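Local coordinates for protein CalG4 (Micromonospora echinospora, PDB 3IA7) that belongs to the GT-B structural class, pairing two Rossmann-like domains, the second of the erythromycin biosynthesis protein CIII-like family, at residues Val88-Ala93 with Phe113-Leu118; Ser163-Leu168 with Thr176-Tyr181; Ala257-His262 with Ser355-Val360; Ala298-Thr303 with Arg362-Ser367. All blocks are in the same frame, centred on the assembly; numbering follows the deposited sequence.

Contact 1: residues Val88-Ala93 with Phe113-Leu118; sequences VAILRA and FIAGRL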
loop_
_atom_site.group_PDB
_atom_site.type_symbol
_atom_site.label_atom_id
_atom_site.label_comp_id
_atom_site.label_asym_id
_atom_site.label_seq_id
_atom_site.Cartn_x
_atom_site.Cartn_y
_atom_site.Cartn_z
ATOM N N VAL A 88 -25.227 11.012 -14.748
ATOM C CA VAL A 88 -25.427 12.381 -15.285
ATOM C C VAL A 88 -24.694 13.476 -14.448
ATOM O O VAL A 88 -24.132 14.447 -14.998
ATOM C CB VAL A 88 -26.939 12.721 -15.445
ATOM C CG1 VAL A 88 -27.156 14.200 -15.797
ATOM C CG2 VAL A 88 -27.576 11.847 -16.555
ATOM N N ALA A 89 -24.695 13.318 -13.132
ATOM C CA ALA A 89 -23.979 14.242 -12.239
ATOM C C ALA A 89 -22.487 14.320 -12.607
ATOM O O ALA A 89 -21.926 15.414 -12.703
ATOM C CB ALA A 89 -24.182 13.832 -10.764
ATOM N N ILE A 90 -21.885 13.165 -12.832
ATOM C CA ILE A 90 -20.464 13.036 -13.197
ATOM C C ILE A 90 -20.203 13.594 -14.596
ATOM O O ILE A 90 -19.263 14.399 -14.799
ATOM C CB ILE A 90 -20.013 11.540 -13.109
ATOM C CG1 ILE A 90 -19.959 11.094 -11.609
ATOM C CG2 ILE A 90 -18.603 11.326 -13.803
ATOM C CD1 ILE A 90 -20.010 9.617 -11.430
ATOM N N LEU A 91 -21.057 13.195 -15.542
ATOM C CA LEU A 91 -21.000 13.691 -16.917
ATOM C C LEU A 91 -21.061 15.242 -16.966
ATOM O O LEU A 91 -20.202 15.901 -17.579
ATOM C CB LEU A 91 -22.165 13.020 -17.715
ATOM C CG LEU A 91 -22.420 13.361 -19.183
ATOM C CD1 LEU A 91 -21.273 12.838 -20.001
ATOM C CD2 LEU A 91 -23.693 12.634 -19.576
ATOM N N ARG A 92 -22.047 15.838 -16.305
ATOM C CA ARG A 92 -22.165 17.302 -16.318
ATOM C C ARG A 92 -20.944 17.963 -15.673
ATOM O O ARG A 92 -20.509 19.013 -16.157
ATOM C CB ARG A 92 -23.439 17.797 -15.599
ATOM C CG ARG A 92 -24.757 17.415 -16.377
ATOM C CD ARG A 92 -25.993 17.854 -15.630
ATOM N NE ARG A 92 -27.193 17.386 -16.321
ATOM C CZ ARG A 92 -28.428 17.542 -15.855
ATOM N NH1 ARG A 92 -28.646 18.139 -14.674
ATOM N NH2 ARG A 92 -29.434 17.080 -16.581
ATOM N N ALA A 93 -20.448 17.421 -14.538
ATOM C CA ALA A 93 -19.314 18.058 -13.826
ATOM C C ALA A 93 -18.074 18.064 -14.704
ATOM O O ALA A 93 -17.354 19.041 -14.728
ATOM C CB ALA A 93 -18.960 17.309 -12.558
ATOM N N PHE A 113 -20.317 4.058 -16.298
ATOM C CA PHE A 113 -19.890 3.794 -17.664
ATOM C C PHE A 113 -20.682 4.666 -18.646
ATOM O O PHE A 113 -20.154 4.965 -19.695
ATOM C CB PHE A 113 -20.023 2.331 -18.056
ATOM C CG PHE A 113 -21.446 1.899 -18.370
ATOM C CD1 PHE A 113 -21.874 1.837 -19.700
ATOM C CD2 PHE A 113 -22.326 1.519 -17.366
ATOM C CE1 PHE A 113 -23.202 1.443 -20.071
ATOM C CE2 PHE A 113 -23.662 1.070 -17.719
ATOM C CZ PHE A 113 -24.070 1.026 -19.081
ATOM N N ILE A 114 -21.936 5.027 -18.312
ATOM C CA ILE A 114 -22.691 5.889 -19.198
ATOM C C ILE A 114 -22.000 7.259 -19.317
ATOM O O ILE A 114 -21.730 7.757 -20.411
ATOM C CB ILE A 114 -24.170 6.034 -18.768
ATOM C CG1 ILE A 114 -24.837 4.637 -18.787
ATOM C CG2 ILE A 114 -24.882 7.030 -19.683
ATOM C CD1 ILE A 114 -26.117 4.550 -18.013
ATOM N N ALA A 115 -21.651 7.830 -18.190
ATOM C CA ALA A 115 -20.886 9.102 -18.193
ATOM C C ALA A 115 -19.602 8.950 -18.963
ATOM O O ALA A 115 -19.248 9.782 -19.778
ATOM C CB ALA A 115 -20.566 9.516 -16.727
ATOM N N GLY A 116 -18.878 7.865 -18.724
ATOM C CA GLY A 116 -17.567 7.770 -19.351
ATOM C C GLY A 116 -17.639 7.682 -20.847
ATOM O O GLY A 116 -16.894 8.341 -21.564
ATOM N N ARG A 117 -18.535 6.824 -21.320
ATOM C CA ARG A 117 -18.681 6.599 -22.756
ATOM C C ARG A 117 -19.301 7.827 -23.473
ATOM O O ARG A 117 -18.924 8.136 -24.595
ATOM C CB ARG A 117 -19.512 5.344 -23.012
ATOM C CG ARG A 117 -18.816 4.068 -22.522
ATOM C CD ARG A 117 -19.573 2.848 -23.014
ATOM N NE ARG A 117 -19.570 2.823 -24.475
ATOM C CZ ARG A 117 -20.502 2.239 -25.214
ATOM N NH1 ARG A 117 -21.488 1.566 -24.645
ATOM N NH2 ARG A 117 -20.424 2.320 -26.528
ATOM N N LEU A 118 -20.217 8.526 -22.807
ATOM C CA LEU A 118 -20.780 9.766 -23.400
ATOM C C LEU A 118 -19.733 10.927 -23.496
ATOM O O LEU A 118 -19.714 11.663 -24.461
ATOM C CB LEU A 118 -22.082 10.177 -22.681
ATOM C CG LEU A 118 -23.240 9.121 -22.867
ATOM C CD1 LEU A 118 -24.489 9.672 -22.115
ATOM C CD2 LEU A 118 -23.557 8.869 -24.377
#
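L91 and A115 touch across the seam between two helices. F113, on the same helix as A115, has I114 CG1 over one face of its ring, 3.7 Å above the plane and displaced toward the rim, and W182 meets this ring edge-to-face. The side-chain contacts across the seam are aliphatic. A115 CB sits between two neighbouring residues of helix 75-98: I90 CG2 and L91 CB each lie 4.0 Å from A115 CB. With CG anti to the backbone N (chi1 178°), L91 sends its fork past A115 toward L118. Its CD1 branch ends 3.7 Å from A115 O and 3.9 Å from L118 CB, while L91 CD2 lies 4.0 Å from L118 CD1. The two leucines meet at a slant. Helices 75-98 and 113-123 lead into and out of strand 105-109 of the N-terminal Rossmann-like sheet, and run side by side in the same sense, inclined by 30°. The small methyl of A115 lets their axes approach to 8.3 Å. One polar link adds to this seam: N87, a turn before L91, accepts the A115 N-H through OD1, in the first turn of helix 113-123, where backbone amides lack carbonyl partners from their own helix. L168 and L169 of helix 159-170 cover L118, Y172 of a loop packs on both L91 and L118, and Y57 packs on I90.

Contact 2: residues Ser163-Leu168 with Thr176-Tyr181; sequences SVLVDL and TPVKEY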
loop_
_atom_site.group_PDB
_atom_site.type_symbol
_atom_site.label_atom_id
_atom_site.label_comp_id
_atom_site.label_asym_id
_atom_site.label_seq_id
_atom_site.Cartn_x
_atom_site.Cartn_y
_atom_site.Cartn_z
ATOM N N SER A 163 -36.839 5.392 -21.221
ATOM C CA SER A 163 -37.195 6.653 -21.862
ATOM C C SER A 163 -36.118 7.705 -21.563
ATOM O O SER A 163 -35.708 8.459 -22.455
ATOM C CB SER A 163 -38.594 7.134 -21.440
ATOM O OG SER A 163 -38.654 7.323 -20.036
ATOM N N VAL A 164 -35.636 7.715 -20.322
ATOM C CA VAL A 164 -34.607 8.664 -19.923
ATOM C C VAL A 164 -33.349 8.384 -20.717
ATOM O O VAL A 164 -32.676 9.286 -21.159
ATOM C CB VAL A 164 -34.284 8.600 -18.400
ATOM C CG1 VAL A 164 -32.969 9.350 -18.108
ATOM C CG2 VAL A 164 -35.446 9.214 -17.602
ATOM N N LEU A 165 -33.002 7.119 -20.847
ATOM C CA LEU A 165 -31.783 6.744 -21.532
ATOM C C LEU A 165 -31.785 6.954 -23.044
ATOM O O LEU A 165 -30.771 7.420 -23.604
ATOM C CB LEU A 165 -31.343 5.302 -21.134
ATOM C CG LEU A 165 -30.779 5.155 -19.698
ATOM C CD1 LEU A 165 -30.473 3.727 -19.442
ATOM C CD2 LEU A 165 -29.499 5.987 -19.376
ATOM N N VAL A 166 -32.910 6.641 -23.714
ATOM C CA VAL A 166 -33.009 6.945 -25.125
ATOM C C VAL A 166 -32.768 8.451 -25.371
ATOM O O VAL A 166 -32.057 8.821 -26.302
ATOM C CB VAL A 166 -34.394 6.538 -25.736
ATOM C CG1 VAL A 166 -34.577 7.107 -27.154
ATOM C CG2 VAL A 166 -34.510 5.023 -25.758
ATOM N N ASP A 167 -33.400 9.284 -24.558
ATOM C CA ASP A 167 -33.318 10.732 -24.695
ATOM C C ASP A 167 -31.872 11.203 -24.503
ATOM O O ASP A 167 -31.334 11.968 -25.324
ATOM C CB ASP A 167 -34.234 11.412 -23.669
ATOM C CG ASP A 167 -34.366 12.910 -23.923
ATOM O OD1 ASP A 167 -35.043 13.317 -24.884
ATOM O OD2 ASP A 167 -33.746 13.665 -23.182
ATOM N N LEU A 168 -31.242 10.708 -23.437
ATOM C CA LEU A 168 -29.857 11.104 -23.086
ATOM C C LEU A 168 -28.884 10.688 -24.201
ATOM O O LEU A 168 -28.074 11.481 -24.665
ATOM C CB LEU A 168 -29.441 10.467 -21.728
ATOM C CG LEU A 168 -27.975 10.684 -21.298
ATOM C CD1 LEU A 168 -27.717 12.233 -21.131
ATOM C CD2 LEU A 168 -27.594 9.944 -20.024
ATOM N N THR A 176 -28.110 3.819 -30.888
ATOM C CA THR A 176 -27.976 2.401 -30.580
ATOM C C THR A 176 -29.085 2.055 -29.580
ATOM O O THR A 176 -29.292 2.807 -28.629
ATOM C CB THR A 176 -26.594 2.151 -29.961
ATOM O OG1 THR A 176 -25.583 2.684 -30.835
ATOM C CG2 THR A 176 -26.338 0.663 -29.652
ATOM N N PRO A 177 -29.832 0.948 -29.809
ATOM C CA PRO A 177 -30.810 0.493 -28.813
ATOM C C PRO A 177 -30.173 0.428 -27.407
ATOM O O PRO A 177 -29.013 0.037 -27.253
ATOM C CB PRO A 177 -31.149 -0.915 -29.308
ATOM C CG PRO A 177 -31.052 -0.759 -30.808
ATOM C CD PRO A 177 -29.784 0.015 -30.952
ATOM N N VAL A 178 -30.952 0.779 -26.388
ATOM C CA VAL A 178 -30.429 0.935 -25.016
ATOM C C VAL A 178 -29.794 -0.314 -24.443
ATOM O O VAL A 178 -28.694 -0.233 -23.926
ATOM C CB VAL A 178 -31.533 1.447 -24.037
ATOM C CG1 VAL A 178 -31.050 1.466 -22.588
ATOM C CG2 VAL A 178 -32.009 2.820 -24.449
ATOM N N LYS A 179 -30.464 -1.473 -24.554
ATOM C CA LYS A 179 -29.892 -2.705 -24.042
ATOM C C LYS A 179 -28.577 -3.082 -24.790
ATOM O O LYS A 179 -27.603 -3.501 -24.163
ATOM C CB LYS A 179 -30.928 -3.826 -24.136
ATOM C CG LYS A 179 -30.744 -4.935 -23.137
ATOM C CD LYS A 179 -31.897 -5.985 -23.341
ATOM C CE LYS A 179 -31.897 -6.980 -22.204
ATOM N NZ LYS A 179 -33.158 -7.787 -22.203
ATOM N N GLU A 180 -28.567 -2.952 -26.123
ATOM C CA GLU A 180 -27.359 -3.160 -26.926
ATOM C C GLU A 180 -26.191 -2.274 -26.503
ATOM O O GLU A 180 -25.092 -2.730 -26.283
ATOM C CB GLU A 180 -27.650 -2.898 -28.399
ATOM C CG GLU A 180 -26.503 -3.338 -29.310
ATOM C CD GLU A 180 -26.733 -3.010 -30.798
ATOM O OE1 GLU A 180 -27.903 -2.871 -31.203
ATOM O OE2 GLU A 180 -25.736 -2.905 -31.544
ATOM N N TYR A 181 -26.452 -0.985 -26.402
ATOM C CA TYR A 181 -25.472 -0.013 -25.912
ATOM C C TYR A 181 -24.874 -0.407 -24.552
ATOM O O TYR A 181 -23.638 -0.367 -24.369
ATOM C CB TYR A 181 -26.157 1.342 -25.782
ATOM C CG TYR A 181 -25.235 2.442 -25.352
ATOM C CD1 TYR A 181 -24.488 3.150 -26.292
ATOM C CD2 TYR A 181 -25.084 2.758 -23.987
ATOM C CE1 TYR A 181 -23.606 4.178 -25.876
ATOM C CE2 TYR A 181 -24.216 3.789 -23.568
ATOM C CZ TYR A 181 -23.498 4.499 -24.540
ATOM O OH TYR A 181 -22.631 5.493 -24.103
#
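V178 puts one methyl on each of two successive residues of helix 159-170. Its CG2 meets V166 CG2 at 3.6 Å, the closest approach here, and also stands 4.0 Å from V166 N, so the branch also lies against the helix backbone. The other methyl, CG1, lies 3.9 Å from L165 CD1 and 4.1 Å from L165 CB. The side chain of V178 crosses those of both partners at about a right angle. Its first torsion makes this split: CG1 is anti to the backbone N (chi1 174°) and CG2 anti to the carbonyl carbon, which spreads the fork over L165 and V166. L165 and V178 are buried, whereas V166 lies at the solvent side of the contact. One shell out, A156 and H162 also touch V178. V178 is the first residue of helix 178-182, with P177 at the N-cap position, and P177 O receives Y181 N at 2.9 Å. K179, which follows V178, forms a salt bridge with D157, tying this short helix to the loop ahead of helix 159-170. These are two consecutive helices joined by a short connection in the N-terminal Rossmann-like domain. On the inner side L165 packs against V84 of helix 75-98 and I114 of helix 113-123, while Y181 reaches L118 and forms a cation-pi contact with R117 of that same helix.

Contact 3: residues Ala257-His262 with Ser355-Val360; sequences ADTPWH and SIREAV
W261 turns its indole toward V360 by setting CG anti to its own carbonyl carbon (chi1 -73°), and V360 answers with CG1 held anti to its backbone N (chi1 165°). In this C-terminal Rossmann-like domain the pair joins the loop between helix 246-256 and strand 262-266 to helix 353-365, which comes much later in the chain. V360 CG1 approaches the six-membered end of the indole obliquely, 3.9 Å from W261 CH2 and 4.1 Å from W261 CZ2. A turn earlier on the helix, R357 bends and lays its CD 4.0 Å from T259 CG2, a lighter touch nearer the surface. Polar ends are held by neighbours: W261 NE1 bonds to E361 OE2, and R357 NH1 reaches back to A255 O at the end of helix 246-256. The rings of F256 and W261 meet edge-to-face, and F256 also touches V360, closing this hydrophobic corner together with L234 of the central sheet. The loop itself is shaped by an ST turn. T259 OG1, also hydrogen-bonded to F256 O, accepts W261 N at 3.2 Å with an N-H...O angle of 150°.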
loop_
_atom_site.group_PDB
_atom_site.type_symbol
_atom_site.label_atom_id
_atom_site.label_comp_id
_atom_site.label_asym_id
_atom_site.label_seq_id
_atom_site.Cartn_x
_atom_site.Cartn_y
_atom_site.Cartn_z
ATOM N N ALA A 257 -11.420 -18.092 23.006
ATOM C CA ALA A 257 -10.958 -18.037 24.403
ATOM C C ALA A 257 -10.467 -19.425 24.878
ATOM O O ALA A 257 -11.117 -20.447 24.625
ATOM C CB ALA A 257 -12.089 -17.539 25.338
ATOM N N ASP A 258 -9.317 -19.471 25.540
ATOM C CA ASP A 258 -8.790 -20.749 26.079
ATOM C C ASP A 258 -8.610 -21.793 24.955
ATOM O O ASP A 258 -8.950 -22.975 25.119
ATOM C CB ASP A 258 -9.669 -21.319 27.235
ATOM C CG ASP A 258 -9.806 -20.359 28.425
ATOM O OD1 ASP A 258 -8.786 -20.062 29.105
ATOM O OD2 ASP A 258 -10.949 -19.911 28.703
ATOM N N THR A 259 -8.129 -21.329 23.799
ATOM C CA THR A 259 -7.601 -22.165 22.694
ATOM C C THR A 259 -6.230 -21.537 22.371
ATOM O O THR A 259 -5.997 -20.396 22.742
ATOM C CB THR A 259 -8.428 -22.037 21.362
ATOM O OG1 THR A 259 -8.219 -20.735 20.810
ATOM C CG2 THR A 259 -9.935 -22.284 21.563
ATOM N N PRO A 260 -5.325 -22.244 21.651
ATOM C CA PRO A 260 -4.034 -21.624 21.367
ATOM C C PRO A 260 -4.102 -20.508 20.318
ATOM O O PRO A 260 -3.116 -19.887 20.039
ATOM C CB PRO A 260 -3.210 -22.780 20.782
ATOM C CG PRO A 260 -3.952 -24.023 21.222
ATOM C CD PRO A 260 -5.375 -23.615 21.119
ATOM N N TRP A 261 -5.261 -20.255 19.745
ATOM C CA TRP A 261 -5.322 -19.234 18.697
ATOM C C TRP A 261 -5.026 -17.860 19.229
ATOM O O TRP A 261 -5.274 -17.574 20.394
ATOM C CB TRP A 261 -6.687 -19.201 18.026
ATOM C CG TRP A 261 -6.944 -20.373 17.099
ATOM C CD1 TRP A 261 -7.401 -21.609 17.455
ATOM C CD2 TRP A 261 -6.823 -20.380 15.676
ATOM N NE1 TRP A 261 -7.550 -22.392 16.339
ATOM C CE2 TRP A 261 -7.203 -21.664 15.234
ATOM C CE3 TRP A 261 -6.425 -19.415 14.724
ATOM C CZ2 TRP A 261 -7.216 -22.018 13.891
ATOM C CZ3 TRP A 261 -6.404 -19.777 13.374
ATOM C CH2 TRP A 261 -6.822 -21.052 12.969
ATOM N N HIS A 262 -4.501 -17.013 18.353
ATOM C CA HIS A 262 -4.429 -15.573 18.623
ATOM C C HIS A 262 -5.278 -14.875 17.589
ATOM O O HIS A 262 -5.049 -15.030 16.355
ATOM C CB HIS A 262 -3.005 -15.036 18.579
ATOM C CG HIS A 262 -2.931 -13.572 18.943
ATOM N ND1 HIS A 262 -2.869 -13.132 20.252
ATOM C CD2 HIS A 262 -2.956 -12.459 18.176
ATOM C CE1 HIS A 262 -2.828 -11.807 20.271
ATOM N NE2 HIS A 262 -2.893 -11.377 19.026
ATOM N N SER A 355 -19.740 -22.836 16.828
ATOM C CA SER A 355 -19.858 -22.955 15.389
ATOM C C SER A 355 -18.741 -22.206 14.661
ATOM O O SER A 355 -18.166 -22.704 13.682
ATOM C CB SER A 355 -21.233 -22.462 14.928
ATOM O OG SER A 355 -21.270 -22.482 13.508
ATOM N N ILE A 356 -18.421 -21.009 15.144
ATOM C CA ILE A 356 -17.350 -20.194 14.544
ATOM C C ILE A 356 -15.993 -20.881 14.677
ATOM O O ILE A 356 -15.256 -21.023 13.696
ATOM C CB ILE A 356 -17.277 -18.798 15.192
ATOM C CG1 ILE A 356 -18.539 -17.987 14.888
ATOM C CG2 ILE A 356 -16.072 -17.975 14.698
ATOM C CD1 ILE A 356 -18.695 -16.773 15.819
ATOM N N ARG A 357 -15.659 -21.318 15.882
ATOM C CA ARG A 357 -14.353 -21.983 16.112
ATOM C C ARG A 357 -14.199 -23.242 15.255
ATOM O O ARG A 357 -13.166 -23.406 14.580
ATOM C CB ARG A 357 -14.141 -22.268 17.602
ATOM C CG ARG A 357 -12.971 -23.205 17.900
ATOM C CD ARG A 357 -12.941 -23.676 19.349
ATOM N NE ARG A 357 -14.091 -24.517 19.778
ATOM C CZ ARG A 357 -15.096 -24.090 20.546
ATOM N NH1 ARG A 357 -15.116 -22.819 20.977
ATOM N NH2 ARG A 357 -16.087 -24.937 20.894
ATOM N N GLU A 358 -15.218 -24.107 15.252
ATOM C CA GLU A 358 -15.140 -25.366 14.471
ATOM C C GLU A 358 -15.030 -25.103 12.959
ATOM O O GLU A 358 -14.249 -25.747 12.255
ATOM C CB GLU A 358 -16.291 -26.350 14.803
ATOM C CG GLU A 358 -16.324 -26.806 16.274
ATOM C CD GLU A 358 -17.500 -27.740 16.608
ATOM O OE1 GLU A 358 -18.395 -27.940 15.759
ATOM O OE2 GLU A 358 -17.525 -28.276 17.727
ATOM N N ALA A 359 -15.800 -24.142 12.466
ATOM C CA ALA A 359 -15.726 -23.768 11.057
ATOM C C ALA A 359 -14.327 -23.277 10.647
ATOM O O ALA A 359 -13.788 -23.639 9.587
ATOM C CB ALA A 359 -16.793 -22.678 10.748
ATOM N N VAL A 360 -13.738 -22.439 11.477
ATOM C CA VAL A 360 -12.409 -21.897 11.184
ATOM C C VAL A 360 -11.380 -23.027 11.284
ATOM O O VAL A 360 -10.464 -23.128 10.453
ATOM C CB VAL A 360 -12.051 -20.737 12.162
ATOM C CG1 VAL A 360 -10.551 -20.410 12.127
ATOM C CG2 VAL A 360 -12.935 -19.446 11.850
#

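Contact 4: residues Ala298-Thr303 with Arg362-Ser367; sequences ARACLT and RLAADS
A300 and A364 bring strand 298-303 against the last turn of helix 353-365, an alpha-on-beta contact in the C-terminal Rossmann-like domain, where the helix lies over its parallel sheet. The inner part of the contact rests on A300 and L363, both buried. A300 CB points to the helix and lies 4.4 Å from A364 CB and 4.2 Å from L363 CD2, so one methyl of the strand meets two successive residues of the helix. L363 reaches it with CG anti to the backbone N (chi1 172°), a setting that carries the isobutyl group down to the sheet; there it also packs on P319 and on V321 of the adjoining strand. L234, from the strand on the other flank, touches A300. The two alanines, A300 and A364, let the backbones approach, and their CA atoms are 5.8 Å apart.

The outer side is formed by R299, which is exposed and stands where the chain turns a corner just ahead of A300. The shortest distance of the contact nevertheless falls here: R299 O lies 4.0 Å from A364 CB, a van der Waals contact, and R299 CB is 4.4 Å from that same methyl. Beyond CB the arginine chain leads away from the helix. Past A364 the helix runs out: D366 N still bonds to L363 O at 3.0 Å, and the chain then turns into helix 367-381. At that junction D366 is the N-cap, with its OD1 accepting the backbone N of V369 and, more weakly, that of A368.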
loop_
_atom_site.group_PDB
_atom_site.type_symbol
_atom_site.label_atom_id
_atom_site.label_comp_id
_atom_site.label_asym_id
_atom_site.label_seq_id
_atom_site.Cartn_x
_atom_site.Cartn_y
_atom_site.Cartn_z
ATOM N N ALA A 298 -1.232 -15.191 9.267
ATOM C CA ALA A 298 -2.535 -15.809 9.523
ATOM C C ALA A 298 -2.689 -17.234 8.936
ATOM O O ALA A 298 -2.199 -17.506 7.846
ATOM C CB ALA A 298 -3.681 -14.899 9.018
ATOM N N ARG A 299 -3.443 -18.076 9.626
ATOM C CA ARG A 299 -3.803 -19.409 9.102
ATOM C C ARG A 299 -5.140 -19.343 8.394
ATOM O O ARG A 299 -5.495 -20.245 7.635
ATOM C CB ARG A 299 -3.988 -20.428 10.235
ATOM C CG ARG A 299 -2.857 -20.635 11.170
ATOM C CD ARG A 299 -1.822 -21.688 10.759
ATOM N NE ARG A 299 -0.702 -21.669 11.700
ATOM C CZ ARG A 299 -0.322 -22.680 12.483
ATOM N NH1 ARG A 299 -0.962 -23.848 12.452
ATOM N NH2 ARG A 299 0.711 -22.531 13.308
ATOM N N ALA A 300 -5.923 -18.314 8.710
ATOM C CA ALA A 300 -7.224 -18.129 8.131
ATOM C C ALA A 300 -7.648 -16.694 8.339
ATOM O O ALA A 300 -7.126 -15.993 9.238
ATOM C CB ALA A 300 -8.305 -19.060 8.809
ATOM N N CYS A 301 -8.667 -16.322 7.573
ATOM C CA CYS A 301 -9.298 -15.000 7.723
ATOM C C CYS A 301 -10.801 -15.176 7.732
ATOM O O CYS A 301 -11.345 -15.843 6.835
ATOM C CB CYS A 301 -8.864 -14.108 6.533
ATOM S SG CYS A 301 -9.587 -12.413 6.612
ATOM N N LEU A 302 -11.489 -14.554 8.690
ATOM C CA LEU A 302 -12.898 -14.602 8.754
ATOM C C LEU A 302 -13.388 -13.224 8.350
ATOM O O LEU A 302 -13.100 -12.231 9.044
ATOM C CB LEU A 302 -13.355 -14.908 10.207
ATOM C CG LEU A 302 -14.842 -14.854 10.567
ATOM C CD1 LEU A 302 -15.732 -15.826 9.801
ATOM C CD2 LEU A 302 -14.963 -15.120 12.071
ATOM N N THR A 303 -14.137 -13.151 7.256
ATOM C CA THR A 303 -14.400 -11.856 6.618
ATOM C C THR A 303 -15.750 -11.827 5.945
ATOM O O THR A 303 -16.373 -12.872 5.768
ATOM C CB THR A 303 -13.271 -11.447 5.597
ATOM O OG1 THR A 303 -13.535 -10.132 5.103
ATOM C CG2 THR A 303 -13.231 -12.380 4.410
ATOM N N ARG A 362 -11.752 -26.258 10.829
ATOM C CA ARG A 362 -11.938 -27.180 9.716
ATOM C C ARG A 362 -11.323 -26.572 8.442
ATOM O O ARG A 362 -10.599 -27.241 7.709
ATOM C CB ARG A 362 -13.417 -27.427 9.523
ATOM C CG ARG A 362 -13.766 -28.054 8.224
ATOM C CD ARG A 362 -15.242 -28.343 8.170
ATOM N NE ARG A 362 -15.670 -29.116 9.334
ATOM C CZ ARG A 362 -15.500 -30.439 9.454
ATOM N NH1 ARG A 362 -14.878 -31.139 8.492
ATOM N NH2 ARG A 362 -15.949 -31.068 10.530
ATOM N N LEU A 363 -11.628 -25.313 8.196
ATOM C CA LEU A 363 -11.154 -24.604 6.979
ATOM C C LEU A 363 -9.615 -24.508 7.005
ATOM O O LEU A 363 -8.926 -24.829 6.012
ATOM C CB LEU A 363 -11.762 -23.199 6.882
ATOM C CG LEU A 363 -10.973 -22.591 5.685
ATOM C CD1 LEU A 363 -11.727 -22.835 4.394
ATOM C CD2 LEU A 363 -10.492 -21.192 5.917
ATOM N N ALA A 364 -9.072 -24.112 8.157
ATOM C CA ALA A 364 -7.632 -23.914 8.281
ATOM C C ALA A 364 -6.895 -25.223 8.140
ATOM O O ALA A 364 -5.773 -25.196 7.703
ATOM C CB ALA A 364 -7.282 -23.260 9.616
ATOM N N ALA A 365 -7.517 -26.374 8.495
ATOM C CA ALA A 365 -6.868 -27.679 8.350
ATOM C C ALA A 365 -7.064 -28.294 6.977
ATOM O O ALA A 365 -6.479 -29.305 6.711
ATOM C CB ALA A 365 -7.346 -28.676 9.448
ATOM N N ASP A 366 -7.891 -27.691 6.111
ATOM C CA ASP A 366 -8.241 -28.318 4.826
ATOM C C ASP A 366 -7.100 -28.121 3.819
ATOM O O ASP A 366 -6.928 -27.004 3.259
ATOM C CB ASP A 366 -9.544 -27.732 4.251
ATOM C CG ASP A 366 -10.067 -28.498 3.025
ATOM O OD1 ASP A 366 -9.297 -28.951 2.113
ATOM O OD2 ASP A 366 -11.308 -28.614 2.953
ATOM N N SER A 367 -6.366 -29.202 3.561
ATOM C CA SER A 367 -5.177 -29.143 2.674
ATOM C C SER A 367 -5.509 -28.789 1.234
ATOM O O SER A 367 -4.728 -28.050 0.594
ATOM C CB SER A 367 -4.342 -30.449 2.732
ATOM O OG SER A 367 -5.009 -31.516 2.082
#

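In the fold
Contacts 1 and 2 belong to the N-terminal Rossmann-like domain, contacts 3 and 4 to the C-terminal one, and the two pairs lie on opposite sides of the chain's centre. Along the chain, contact 1 is complete before the first residue of contact 2; their centres are 14 Å apart, and L118 CD1 meets L168 CG at 3.7 Å, so the two contacts pack directly on each other. Contacts 3 and 4, with centres 11 Å apart, share helix 353-365 and alternate along the chain; W261 CH2 touches A364 CB at 4.0 Å. Between the pairs the centres are 43 to 53 Å apart, in keeping with two separately packed domains of a GT-B fold.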